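Long-range contacts in adenosine kinase (Trypanosoma brucei brucei, PDB 4N09), which probably catalyses the ATP- and magnesium-dependent phosphorylation of adenosine to AMP, a step of purine salvage: residues A[14-19]-A[139-144]; A[170-175]-A[198-203]; A[224-229]-A[266-271]; A[301-306]-A[326-331]. All coordinates share one frame; numbering follows the deposited sequence.

Contact 1: residues A[14-19]-A[139-144]; sequences QCNPLL and ADLGAA. With ADN (adenosine), chain E.
Leu18, Asn16 and Ala144 carry most of this buried contact, which lies where the two parts of a ribokinase-type (PfkB) fold meet. Residues 14-19 lead from strand 11-14 of the large sheet into strand 18-24 of the smaller lid sheet. Residues 139-144 leave the end of lid strand 134-140 and turn into a short 3-10 segment. No hydrogen bond joins the two segments, so they are held by apolar touches.

Leu18 points at the other segment and splits its two methyls between two neighbours. Leu18 CD1 reaches Ala139 CB at 4.0 Å. Leu18 CD2 comes to rest on the backbone of Leu141, 4.1 Å from Leu141 CA. Leu18 CD1 also meets the adenine, 3.5 Å from adenosine N3. Ala139 adds its methyl on the imidazole side of the base, with Ala139 CB 3.5 Å from adenosine N7.

Further along, the methyl of Ala144 is turned to the first segment. Ala144 CB lies 3.7 Å from Asn16 CB. Pro17 CD touches Ala144 CB too, at 4.1 Å. Leu141 swings its branches toward the base and the amide: Leu141 CD2 is 4.0 Å from Asn16 ND2, while CD1 faces the exocyclic amine.

Asn16 has CG beside its own backbone N and opposite the carbonyl carbon (chi1 -56°). This carries the amide past Ala144 to the Watson-Crick edge of adenine. The amide nitrogen also makes a weak bond to Phe172 O. Its main bond is nearly straight: Asn16 ND2 donates to adenosine N1 at 3.2 Å, with 161° at the hydrogen.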
# COMPACT_ATOMS: atom_id res chain seq x y z
N GLN A 14 -5.50 6.37 2.12
CA GLN A 14 -5.07 6.71 3.45
C GLN A 14 -4.02 5.73 3.89
O GLN A 14 -4.20 4.53 3.74
CB GLN A 14 -6.25 6.69 4.41
CG GLN A 14 -5.90 7.22 5.78
CD GLN A 14 -7.12 7.77 6.53
OE1 GLN A 14 -8.02 8.38 5.93
NE2 GLN A 14 -7.13 7.58 7.85
N CYS A 15 -2.93 6.26 4.44
CA CYS A 15 -1.82 5.46 4.91
C CYS A 15 -0.94 6.30 5.81
O CYS A 15 -1.29 7.42 6.16
CB CYS A 15 -1.02 4.91 3.72
SG CYS A 15 0.10 3.54 4.11
N ASN A 16 0.23 5.77 6.14
CA ASN A 16 1.22 6.44 6.96
C ASN A 16 2.33 7.02 6.11
O ASN A 16 3.07 6.27 5.50
CB ASN A 16 1.81 5.41 7.90
CG ASN A 16 0.75 4.73 8.72
OD1 ASN A 16 -0.27 5.33 9.06
ND2 ASN A 16 0.98 3.48 9.05
N PRO A 17 2.43 8.35 6.02
CA PRO A 17 3.48 8.91 5.16
C PRO A 17 4.83 8.86 5.86
O PRO A 17 4.94 9.35 6.97
CB PRO A 17 3.02 10.35 4.92
CG PRO A 17 2.13 10.66 6.07
CD PRO A 17 1.56 9.38 6.60
N LEU A 18 5.80 8.19 5.25
CA LEU A 18 7.10 7.94 5.87
C LEU A 18 8.19 8.28 4.91
O LEU A 18 8.04 8.11 3.70
CB LEU A 18 7.28 6.48 6.21
CG LEU A 18 6.20 5.82 7.04
CD1 LEU A 18 6.53 4.34 7.21
CD2 LEU A 18 6.04 6.50 8.37
N LEU A 19 9.29 8.80 5.45
CA LEU A 19 10.46 9.06 4.66
C LEU A 19 11.35 7.85 4.73
O LEU A 19 11.71 7.42 5.81
CB LEU A 19 11.22 10.26 5.20
CG LEU A 19 12.31 10.68 4.22
CD1 LEU A 19 11.90 11.89 3.40
CD2 LEU A 19 13.60 10.93 4.97
N ALA A 139 9.89 0.46 10.37
CA ALA A 139 9.09 1.68 10.25
C ALA A 139 8.95 2.34 11.58
O ALA A 139 8.56 1.70 12.56
CB ALA A 139 7.73 1.37 9.67
N ASP A 140 9.33 3.61 11.62
CA ASP A 140 9.17 4.42 12.80
C ASP A 140 8.13 5.50 12.47
O ASP A 140 8.46 6.56 11.95
CB ASP A 140 10.51 5.05 13.22
CG ASP A 140 10.38 5.96 14.44
OD1 ASP A 140 9.29 5.99 15.07
OD2 ASP A 140 11.38 6.63 14.76
N LEU A 141 6.88 5.20 12.81
CA LEU A 141 5.74 6.02 12.40
C LEU A 141 5.80 7.46 12.85
O LEU A 141 5.39 8.35 12.12
CB LEU A 141 4.46 5.38 12.89
CG LEU A 141 3.76 4.39 11.96
CD1 LEU A 141 4.71 3.46 11.24
CD2 LEU A 141 2.70 3.60 12.70
N GLY A 142 6.30 7.72 14.06
CA GLY A 142 6.29 9.08 14.58
C GLY A 142 4.93 9.76 14.45
O GLY A 142 3.93 9.29 15.00
N ALA A 143 4.90 10.85 13.68
CA ALA A 143 3.68 11.66 13.48
C ALA A 143 2.51 10.91 12.87
O ALA A 143 1.35 11.20 13.16
CB ALA A 143 4.00 12.82 12.57
N ALA A 144 2.81 9.95 11.99
CA ALA A 144 1.76 9.17 11.37
C ALA A 144 0.91 8.53 12.43
O ALA A 144 -0.27 8.31 12.21
CB ALA A 144 2.35 8.10 10.43
O5' ADN E . 6.38 -1.04 0.05
C5' ADN E . 7.48 -0.56 0.81
C4' ADN E . 7.09 0.70 1.54
O4' ADN E . 6.53 0.32 2.78
C3' ADN E . 8.23 1.61 1.90
O3' ADN E . 8.14 2.68 0.97
C2' ADN E . 7.95 2.06 3.33
O2' ADN E . 7.98 3.49 3.58
C1' ADN E . 6.56 1.50 3.56
N9 ADN E . 6.22 1.06 4.91
C8 ADN E . 6.86 0.11 5.61
N7 ADN E . 6.29 -0.12 6.81
C5 ADN E . 5.24 0.72 6.83
C6 ADN E . 4.21 1.00 7.80
N6 ADN E . 4.18 0.33 8.95
N1 ADN E . 3.31 1.93 7.45
C2 ADN E . 3.34 2.58 6.26
N3 ADN E . 4.26 2.38 5.32
C4 ADN E . 5.19 1.47 5.57

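Contact 2: residues A[170-175]-A[198-203]; sequences SGFTLT and NLSAPF. With ADN (adenosine), chain E; EDO (1,2-ethanediol), chain G.
This is a buried contact between two loops, with Ser200 of one fitted against Gly171 and Phe172 of the other. The loops follow neighbouring parallel strands of the large sheet, 166-169 and 194-198. Ser200 OG sits at the start of the short 3-10 segment 171-175. Ser200 OG accepts from Phe172 N at 3.1 Å. Gly171 N, at 2.8 Å from the same Ser200 OG, makes only a weak, bent bond.

Ser200 also serves the aromatic ring. Ser200 CB stands 3.6 Å from the centroid of the Phe172 ring, almost on the ring normal, a CH-pi contact. The other face of that ring lies against adenine, offset and nearly parallel to it. Phe172 is thus wedged between protein and substrate, with Phe172 CD1 3.3 Å from adenosine N6.

The strands belong to a beta-alpha-beta crossover whose helix is 178-190. The first loop gives Phe172 to the adenosine pocket; the second backs its ring. Asn198 shapes the second loop. Its CG is anti to the backbone N (chi1 -161°), which lets Asn198 OD1 take Ser200 N at 3.0 Å in an Asx turn. Tyr168 OH holds the amide nitrogen of Asn198.

Phe203 packs beside Phe172 and Thr175. Phe203 CE2 comes to the edge of the Phe172 ring, 4.1 Å from Phe172 CE1. Thr175 crosses Phe203 at about a right angle, and Thr175 CG2 meets the Phe203 ring edge, 4.0 Å from Phe203 CE1.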
# COMPACT_ATOMS: atom_id res chain seq x y z
N SER A 170 -4.29 1.09 3.31
CA SER A 170 -3.33 0.02 3.48
C SER A 170 -3.62 -0.66 4.81
O SER A 170 -4.17 -0.05 5.73
CB SER A 170 -1.90 0.57 3.46
OG SER A 170 -1.60 1.17 4.69
N GLY A 171 -3.23 -1.92 4.92
CA GLY A 171 -3.38 -2.65 6.17
C GLY A 171 -2.58 -2.02 7.29
O GLY A 171 -2.97 -2.07 8.44
N PHE A 172 -1.46 -1.42 6.92
CA PHE A 172 -0.64 -0.70 7.85
C PHE A 172 -1.38 0.35 8.67
O PHE A 172 -0.90 0.72 9.74
CB PHE A 172 0.48 0.02 7.09
CG PHE A 172 1.58 -0.88 6.59
CD1 PHE A 172 2.19 -1.80 7.43
CD2 PHE A 172 2.06 -0.74 5.30
CE1 PHE A 172 3.21 -2.61 6.98
CE2 PHE A 172 3.09 -1.54 4.84
CZ PHE A 172 3.67 -2.47 5.68
N THR A 173 -2.48 0.89 8.16
CA THR A 173 -3.26 1.89 8.92
C THR A 173 -3.93 1.28 10.12
O THR A 173 -4.36 2.00 11.00
CB THR A 173 -4.42 2.51 8.12
OG1 THR A 173 -5.35 1.49 7.73
CG2 THR A 173 -3.92 3.22 6.91
N LEU A 174 -4.05 -0.03 10.16
CA LEU A 174 -4.70 -0.67 11.28
C LEU A 174 -3.90 -0.57 12.58
O LEU A 174 -4.46 -0.81 13.64
CB LEU A 174 -4.98 -2.14 10.98
CG LEU A 174 -5.94 -2.38 9.82
CD1 LEU A 174 -5.97 -3.85 9.46
CD2 LEU A 174 -7.34 -1.91 10.13
N THR A 175 -2.62 -0.24 12.50
CA THR A 175 -1.83 -0.12 13.73
C THR A 175 -2.01 1.23 14.35
O THR A 175 -1.59 1.46 15.48
CB THR A 175 -0.32 -0.37 13.51
OG1 THR A 175 0.31 0.78 12.91
CG2 THR A 175 -0.09 -1.61 12.65
N ASN A 198 -5.37 -3.67 1.62
CA ASN A 198 -4.13 -4.39 1.37
C ASN A 198 -3.79 -5.07 2.69
O ASN A 198 -3.97 -4.47 3.73
CB ASN A 198 -3.05 -3.34 1.11
CG ASN A 198 -1.85 -3.89 0.42
OD1 ASN A 198 -1.31 -4.92 0.81
ND2 ASN A 198 -1.42 -3.21 -0.63
N LEU A 199 -3.30 -6.29 2.69
CA LEU A 199 -2.94 -6.90 3.96
C LEU A 199 -1.60 -6.40 4.48
O LEU A 199 -1.31 -6.55 5.67
CB LEU A 199 -2.94 -8.41 3.86
CG LEU A 199 -4.32 -9.00 3.56
CD1 LEU A 199 -4.29 -10.52 3.64
CD2 LEU A 199 -5.41 -8.46 4.47
N SER A 200 -0.81 -5.81 3.60
CA SER A 200 0.42 -5.08 3.96
C SER A 200 1.58 -5.90 4.50
O SER A 200 2.69 -5.73 4.03
CB SER A 200 0.12 -3.91 4.91
OG SER A 200 -0.67 -2.92 4.28
N ALA A 201 1.36 -6.72 5.52
CA ALA A 201 2.44 -7.49 6.14
C ALA A 201 1.90 -8.56 7.06
O ALA A 201 0.85 -8.37 7.66
CB ALA A 201 3.33 -6.58 6.94
N PRO A 202 2.62 -9.68 7.19
CA PRO A 202 2.22 -10.77 8.07
C PRO A 202 1.94 -10.31 9.47
O PRO A 202 1.03 -10.82 10.11
CB PRO A 202 3.43 -11.67 8.05
CG PRO A 202 3.96 -11.51 6.68
CD PRO A 202 3.82 -10.04 6.42
N PHE A 203 2.70 -9.33 9.97
CA PHE A 203 2.52 -8.95 11.36
C PHE A 203 1.13 -8.36 11.64
O PHE A 203 0.64 -8.43 12.75
CB PHE A 203 3.65 -8.07 11.87
CG PHE A 203 3.55 -6.63 11.50
CD1 PHE A 203 2.70 -5.78 12.17
CD2 PHE A 203 4.39 -6.12 10.54
CE1 PHE A 203 2.66 -4.43 11.86
CE2 PHE A 203 4.35 -4.78 10.21
CZ PHE A 203 3.48 -3.93 10.87
O5' ADN E . 6.38 -1.04 0.05
C5' ADN E . 7.48 -0.56 0.81
C4' ADN E . 7.09 0.70 1.54
O4' ADN E . 6.53 0.32 2.78
C3' ADN E . 8.23 1.61 1.90
O3' ADN E . 8.14 2.68 0.97
C2' ADN E . 7.95 2.06 3.33
O2' ADN E . 7.98 3.49 3.58
C1' ADN E . 6.56 1.50 3.56
N9 ADN E . 6.22 1.06 4.91
C8 ADN E . 6.86 0.11 5.61
N7 ADN E . 6.29 -0.12 6.81
C5 ADN E . 5.24 0.72 6.83
C6 ADN E . 4.21 1.00 7.80
N6 ADN E . 4.18 0.33 8.95
N1 ADN E . 3.31 1.93 7.45
C2 ADN E . 3.34 2.58 6.26
N3 ADN E . 4.26 2.38 5.32
C4 ADN E . 5.19 1.47 5.57
C1 EDO G . 0.17 -6.12 -2.91
O1 EDO G . 0.63 -7.30 -3.62
C2 EDO G . 0.83 -6.02 -1.53
O2 EDO G . 0.14 -6.78 -0.49

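Contact 3: residues A[224-229]-A[266-271]; sequences ANRHEA and FTRDIE. With ADP (adenosine-5'-diphosphate), chain F; EDO (1,2-ethanediol), chain G.
Phe266 meets Ala224 and Ala229 where parallel strands 221-225 and 263-268 pair in the large sheet. The methyl of Ala229, in the helix that follows, sits over the centre of the Phe266 ring, its CB 3.8 Å from the centroid. Thr267 carries the strand pairing: its N donates to Ala224 O at 2.8 Å. Thr267 OG1 faces the nucleotide and binds O2A of ADP at 2.8 Å. Asn225 caps the helix in a capping box with Glu228, and its ND2 donates to ADP O1B at 3.1 Å.

Arg268 begins a type II' turn that ends at Glu271. Its CB lies over one face of the Arg226 guanidinium, while its NE is bonded to Ser272 O. Asp269 N donates to ADP O2A at 3.0 Å. Its carboxylate turns back in a salt bridge: Asp269 OD1 takes Arg226 NH2 at 2.9 Å, in the guanidinium plane and almost straight (170°). A second salt bridge joins Glu271 OE2 to the same Arg226 NH2 at 3.0 Å, slightly tilted from that plane.

This salt-bridge network ties Asp269 and Glu271 of the turn to the start of helix 226-236. The two carboxylates probably offset the Arg226 charge.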
# COMPACT_ATOMS: atom_id res chain seq x y z
N ALA A 224 -3.46 -8.87 -1.47
CA ALA A 224 -2.30 -9.29 -0.73
C ALA A 224 -1.33 -10.03 -1.59
O ALA A 224 -1.64 -10.35 -2.72
CB ALA A 224 -2.71 -10.17 0.43
N ASN A 225 -0.16 -10.33 -1.04
CA ASN A 225 0.79 -11.26 -1.68
C ASN A 225 0.73 -12.67 -1.08
O ASN A 225 -0.05 -12.94 -0.17
CB ASN A 225 2.22 -10.70 -1.61
CG ASN A 225 2.75 -10.66 -0.20
OD1 ASN A 225 2.39 -11.48 0.65
ND2 ASN A 225 3.63 -9.74 0.06
N ARG A 226 1.54 -13.57 -1.64
CA ARG A 226 1.62 -14.99 -1.25
C ARG A 226 1.83 -15.19 0.26
O ARG A 226 1.05 -15.89 0.90
CB ARG A 226 2.76 -15.59 -2.02
CG ARG A 226 2.82 -17.10 -2.07
CD ARG A 226 4.28 -17.54 -2.25
NE ARG A 226 4.91 -17.03 -3.47
CZ ARG A 226 4.82 -17.59 -4.67
NH1 ARG A 226 4.12 -18.72 -4.87
NH2 ARG A 226 5.44 -17.02 -5.70
N HIS A 227 2.81 -14.52 0.85
CA HIS A 227 3.12 -14.72 2.25
C HIS A 227 1.99 -14.23 3.15
O HIS A 227 1.59 -14.90 4.09
CB HIS A 227 4.45 -14.03 2.61
CG HIS A 227 5.56 -14.37 1.66
ND1 HIS A 227 6.37 -15.48 1.81
CD2 HIS A 227 5.95 -13.79 0.49
CE1 HIS A 227 7.22 -15.55 0.79
NE2 HIS A 227 6.98 -14.54 -0.02
N GLU A 228 1.44 -13.08 2.82
CA GLU A 228 0.34 -12.51 3.58
C GLU A 228 -0.90 -13.39 3.52
O GLU A 228 -1.66 -13.48 4.47
CB GLU A 228 0.01 -11.10 3.05
CG GLU A 228 1.12 -10.09 3.33
CD GLU A 228 1.21 -8.90 2.35
OE1 GLU A 228 0.34 -8.75 1.45
OE2 GLU A 228 2.18 -8.12 2.48
N ALA A 229 -1.08 -14.06 2.39
CA ALA A 229 -2.21 -14.97 2.26
C ALA A 229 -2.07 -16.16 3.18
O ALA A 229 -3.04 -16.53 3.82
CB ALA A 229 -2.38 -15.43 0.82
N PHE A 266 -4.54 -11.98 -4.93
CA PHE A 266 -3.31 -12.37 -4.31
C PHE A 266 -2.24 -12.43 -5.37
O PHE A 266 -2.33 -13.25 -6.29
CB PHE A 266 -3.44 -13.76 -3.68
CG PHE A 266 -4.31 -13.83 -2.46
CD1 PHE A 266 -4.46 -12.74 -1.61
CD2 PHE A 266 -4.95 -15.04 -2.12
CE1 PHE A 266 -5.25 -12.83 -0.47
CE2 PHE A 266 -5.74 -15.13 -0.99
CZ PHE A 266 -5.88 -14.02 -0.15
N THR A 267 -1.22 -11.59 -5.24
CA THR A 267 -0.09 -11.64 -6.14
C THR A 267 0.89 -12.72 -5.69
O THR A 267 0.81 -13.20 -4.56
CB THR A 267 0.64 -10.29 -6.22
OG1 THR A 267 1.06 -9.88 -4.92
CG2 THR A 267 -0.26 -9.25 -6.83
N ARG A 268 1.80 -13.11 -6.59
CA ARG A 268 2.72 -14.21 -6.35
C ARG A 268 4.01 -14.01 -7.10
O ARG A 268 4.47 -14.91 -7.79
CB ARG A 268 2.08 -15.52 -6.82
CG ARG A 268 0.82 -15.88 -6.04
CD ARG A 268 0.47 -17.35 -6.20
NE ARG A 268 -0.04 -17.63 -7.53
CZ ARG A 268 -0.52 -18.81 -7.91
NH1 ARG A 268 -0.54 -19.81 -7.06
NH2 ARG A 268 -0.99 -18.96 -9.14
N ASP A 269 4.57 -12.82 -6.99
CA ASP A 269 5.80 -12.46 -7.69
C ASP A 269 5.83 -13.00 -9.14
O ASP A 269 5.05 -12.55 -9.96
CB ASP A 269 7.08 -12.76 -6.86
CG ASP A 269 7.15 -14.20 -6.35
OD1 ASP A 269 6.65 -14.47 -5.21
OD2 ASP A 269 7.74 -15.05 -7.07
N ILE A 270 6.73 -13.95 -9.43
CA ILE A 270 6.96 -14.44 -10.79
C ILE A 270 5.73 -15.20 -11.30
O ILE A 270 5.51 -15.26 -12.50
CB ILE A 270 8.24 -15.35 -10.87
CG1 ILE A 270 9.53 -14.52 -10.98
CG2 ILE A 270 8.21 -16.35 -12.02
CD1 ILE A 270 10.82 -15.33 -11.15
N GLU A 271 4.97 -15.81 -10.40
CA GLU A 271 3.83 -16.64 -10.78
C GLU A 271 2.55 -15.86 -10.91
O GLU A 271 2.43 -14.72 -10.44
CB GLU A 271 3.61 -17.72 -9.73
CG GLU A 271 4.46 -18.96 -9.92
CD GLU A 271 4.86 -19.56 -8.59
OE1 GLU A 271 4.30 -20.58 -8.12
OE2 GLU A 271 5.73 -18.94 -7.97
PB ADP F . 5.16 -7.73 -2.98
O1B ADP F . 3.96 -7.47 -2.06
O2B ADP F . 6.00 -6.50 -3.35
O3B ADP F . 6.06 -8.90 -2.60
PA ADP F . 4.80 -9.39 -5.28
O1A ADP F . 6.27 -9.68 -4.97
O2A ADP F . 3.75 -10.51 -5.27
O3A ADP F . 4.34 -8.19 -4.31
O5' ADP F . 4.77 -8.72 -6.75
C5' ADP F . 3.77 -7.83 -7.18
C4' ADP F . 3.82 -7.91 -8.67
O4' ADP F . 5.07 -7.39 -9.09
C3' ADP F . 3.72 -9.34 -9.19
O3' ADP F . 2.36 -9.78 -9.33
C2' ADP F . 4.46 -9.19 -10.49
O2' ADP F . 3.61 -8.61 -11.45
C1' ADP F . 5.52 -8.15 -10.21
N9 ADP F . 6.81 -8.82 -9.87
C8 ADP F . 7.28 -8.98 -8.62
N7 ADP F . 8.46 -9.61 -8.65
C5 ADP F . 8.77 -9.86 -9.92
C6 ADP F . 9.89 -10.50 -10.63
N6 ADP F . 10.93 -10.98 -9.94
N1 ADP F . 9.83 -10.59 -11.98
C2 ADP F . 8.80 -10.09 -12.68
N3 ADP F . 7.78 -9.49 -12.07
C4 ADP F . 7.69 -9.35 -10.73
C1 EDO G . 0.17 -6.12 -2.91
O1 EDO G . 0.63 -7.30 -3.62
C2 EDO G . 0.83 -6.02 -1.53
O2 EDO G . 0.14 -6.78 -0.49

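Contact 4: residues A[301-306]-A[326-331]; sequences GDAFMG and HYTAQE. With ADP (adenosine-5'-diphosphate), chain F; ADN (adenosine), chain E.
Thr328 and Ala303 make the polar link in a buried contact between two helices. The Thr328 hydroxyl lies between its own backbone N and carbonyl carbon (chi1 54°). There Thr328 OG1 is 2.5 Å from Ala303 O, the hydrogen bond across the helices, and sits above the carbonyl plane. Gly325 O, in the preceding turn, competes for the same single proton.

Small side chains let the backbones come close. Ala303 CB rests 3.8 Å from Ala329 CA. Ala329 CB also packs 4.2 Å from Phe304 CB. The same methyl borders the nucleotide sugar, Ala329 CB being 3.1 Å from ADP O4'.

The segments 301-306 and 326-331 run roughly antiparallel at 143°, their axes 7.0 Å apart. Helix 300-312 starts in the GAGD signature of the PfkB family, whose backbone amides form the anion hole. Gly301 N donates to ADP O2B at 2.8 Å. Asp302, the predicted proton acceptor, takes no part in the packing between the segments; its OD2 accepts from adenosine O5'.

Phe304 has CG opposite its backbone N (chi1 172°), which lays the ring alongside His326. The two side chains point the same way, with their rings oblique. His326 CD2 comes to the edge of the phenyl ring, 3.6 Å from Phe304 CE1. His326 NE2 is bonded to Thr273 OG1, which fixes the imidazole next to the ribose. His326 CD2 is 3.3 Å from ADP O2'.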
# COMPACT_ATOMS: atom_id res chain seq x y z
N GLY A 301 4.56 -4.56 -4.79
CA GLY A 301 3.16 -4.65 -4.39
C GLY A 301 2.48 -3.30 -4.42
O GLY A 301 1.35 -3.19 -4.89
N ASP A 302 3.17 -2.28 -3.93
CA ASP A 302 2.63 -0.92 -3.96
C ASP A 302 2.41 -0.50 -5.42
O ASP A 302 1.41 0.12 -5.75
CB ASP A 302 3.57 0.07 -3.30
CG ASP A 302 3.77 -0.16 -1.81
OD1 ASP A 302 2.91 -0.78 -1.15
OD2 ASP A 302 4.79 0.31 -1.26
N ALA A 303 3.35 -0.82 -6.29
CA ALA A 303 3.21 -0.45 -7.67
C ALA A 303 2.09 -1.22 -8.34
O ALA A 303 1.35 -0.69 -9.14
CB ALA A 303 4.50 -0.65 -8.39
N PHE A 304 1.93 -2.47 -7.97
CA PHE A 304 0.85 -3.26 -8.52
C PHE A 304 -0.49 -2.63 -8.17
O PHE A 304 -1.36 -2.47 -9.00
CB PHE A 304 0.92 -4.70 -7.97
CG PHE A 304 -0.26 -5.52 -8.34
CD1 PHE A 304 -0.30 -6.15 -9.54
CD2 PHE A 304 -1.36 -5.59 -7.51
CE1 PHE A 304 -1.42 -6.87 -9.92
CE2 PHE A 304 -2.49 -6.31 -7.87
CZ PHE A 304 -2.51 -6.96 -9.07
N MET A 305 -0.65 -2.32 -6.89
CA MET A 305 -1.83 -1.61 -6.36
C MET A 305 -2.15 -0.31 -7.14
O MET A 305 -3.28 -0.08 -7.53
CB MET A 305 -1.55 -1.25 -4.91
CG MET A 305 -2.52 -1.72 -3.85
SD MET A 305 -3.78 -2.88 -4.36
CE MET A 305 -5.21 -1.82 -4.23
N GLY A 306 -1.14 0.49 -7.41
CA GLY A 306 -1.32 1.71 -8.18
C GLY A 306 -1.84 1.48 -9.59
O GLY A 306 -2.73 2.17 -10.06
N HIS A 326 0.36 -5.52 -13.17
CA HIS A 326 1.57 -6.18 -13.59
C HIS A 326 2.45 -5.25 -14.34
O HIS A 326 3.67 -5.28 -14.19
CB HIS A 326 1.25 -7.40 -14.45
CG HIS A 326 0.55 -8.50 -13.70
ND1 HIS A 326 -0.11 -9.53 -14.32
CD2 HIS A 326 0.41 -8.71 -12.37
CE1 HIS A 326 -0.61 -10.35 -13.41
NE2 HIS A 326 -0.33 -9.86 -12.21
N TYR A 327 1.86 -4.43 -15.20
CA TYR A 327 2.65 -3.51 -15.99
C TYR A 327 3.36 -2.52 -15.07
O TYR A 327 4.55 -2.28 -15.23
CB TYR A 327 1.81 -2.77 -17.05
CG TYR A 327 2.54 -1.58 -17.57
CD1 TYR A 327 3.51 -1.72 -18.58
CD2 TYR A 327 2.32 -0.32 -17.05
CE1 TYR A 327 4.19 -0.63 -19.06
CE2 TYR A 327 2.99 0.78 -17.53
CZ TYR A 327 3.93 0.63 -18.52
OH TYR A 327 4.65 1.74 -18.97
N THR A 328 2.66 -1.95 -14.11
CA THR A 328 3.31 -0.94 -13.28
C THR A 328 4.37 -1.54 -12.40
O THR A 328 5.41 -0.92 -12.17
CB THR A 328 2.33 -0.12 -12.41
OG1 THR A 328 1.52 -0.99 -11.62
CG2 THR A 328 1.46 0.72 -13.29
N ALA A 329 4.08 -2.72 -11.85
CA ALA A 329 5.01 -3.37 -10.93
C ALA A 329 6.27 -3.73 -11.66
O ALA A 329 7.36 -3.56 -11.11
CB ALA A 329 4.40 -4.61 -10.33
N GLN A 330 6.13 -4.16 -12.90
CA GLN A 330 7.29 -4.51 -13.70
C GLN A 330 8.11 -3.29 -14.16
O GLN A 330 9.30 -3.40 -14.38
CB GLN A 330 6.89 -5.41 -14.87
CG GLN A 330 6.51 -6.80 -14.38
CD GLN A 330 6.40 -7.81 -15.48
OE1 GLN A 330 6.24 -7.47 -16.65
NE2 GLN A 330 6.46 -9.07 -15.12
N GLU A 331 7.52 -2.13 -14.27
CA GLU A 331 8.34 -0.92 -14.49
C GLU A 331 9.20 -0.57 -13.28
O GLU A 331 10.37 -0.25 -13.43
CB GLU A 331 7.47 0.27 -14.88
CG GLU A 331 6.87 0.13 -16.29
CD GLU A 331 7.84 0.52 -17.46
OE1 GLU A 331 7.41 0.75 -18.64
OE2 GLU A 331 9.06 0.58 -17.22
PB ADP F . 5.16 -7.73 -2.98
O1B ADP F . 3.96 -7.47 -2.06
O2B ADP F . 6.00 -6.50 -3.35
O3B ADP F . 6.06 -8.90 -2.60
PA ADP F . 4.80 -9.39 -5.28
O1A ADP F . 6.27 -9.68 -4.97
O2A ADP F . 3.75 -10.51 -5.27
O3A ADP F . 4.34 -8.19 -4.31
O5' ADP F . 4.77 -8.72 -6.75
C5' ADP F . 3.77 -7.83 -7.18
C4' ADP F . 3.82 -7.91 -8.67
O4' ADP F . 5.07 -7.39 -9.09
C3' ADP F . 3.72 -9.34 -9.19
O3' ADP F . 2.36 -9.78 -9.33
C2' ADP F . 4.46 -9.19 -10.49
O2' ADP F . 3.61 -8.61 -11.45
C1' ADP F . 5.52 -8.15 -10.21
N9 ADP F . 6.81 -8.82 -9.87
C8 ADP F . 7.28 -8.98 -8.62
N7 ADP F . 8.46 -9.61 -8.65
C5 ADP F . 8.77 -9.86 -9.92
C6 ADP F . 9.89 -10.50 -10.63
N6 ADP F . 10.93 -10.98 -9.94
N1 ADP F . 9.83 -10.59 -11.98
C2 ADP F . 8.80 -10.09 -12.68
N3 ADP F . 7.78 -9.49 -12.07
C4 ADP F . 7.69 -9.35 -10.73
O5' ADN E . 6.38 -1.04 0.05
C5' ADN E . 7.48 -0.56 0.81
C4' ADN E . 7.09 0.70 1.54
O4' ADN E . 6.53 0.32 2.78
C3' ADN E . 8.23 1.61 1.90
O3' ADN E . 8.14 2.68 0.97
C2' ADN E . 7.95 2.06 3.33
O2' ADN E . 7.98 3.49 3.58
C1' ADN E . 6.56 1.50 3.56
N9 ADN E . 6.22 1.06 4.91
C8 ADN E . 6.86 0.11 5.61
N7 ADN E . 6.29 -0.12 6.81
C5 ADN E . 5.24 0.72 6.83
C6 ADN E . 4.21 1.00 7.80
N6 ADN E . 4.18 0.33 8.95
N1 ADN E . 3.31 1.93 7.45
C2 ADN E . 3.34 2.58 6.26
N3 ADN E . 4.26 2.38 5.32
C4 ADN E . 5.19 1.47 5.57

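In the fold
The four contacts follow one another along the chain, each closing before the next opens. Contact 1 joins the lid sheet to the large sheet. Contacts 2 and 3 occupy the ends of strands 166-169, 194-198, 221-225 and 263-268, consecutive in the large sheet. Contact 4 pairs helices 300-312 and 318-333. Contacts 1 and 2 have centres about 12 Å apart and both touch adenosine. Contacts 3 and 4, with centres about 13 Å apart, share ADP. The centres of contacts 1 and 3 are about 24 Å apart, on opposite sides of the chain's centre. Contact 4 reaches both ligands, so segment 301-306 bridges the nucleoside pocket and the phosphate site between which phosphate is transferred.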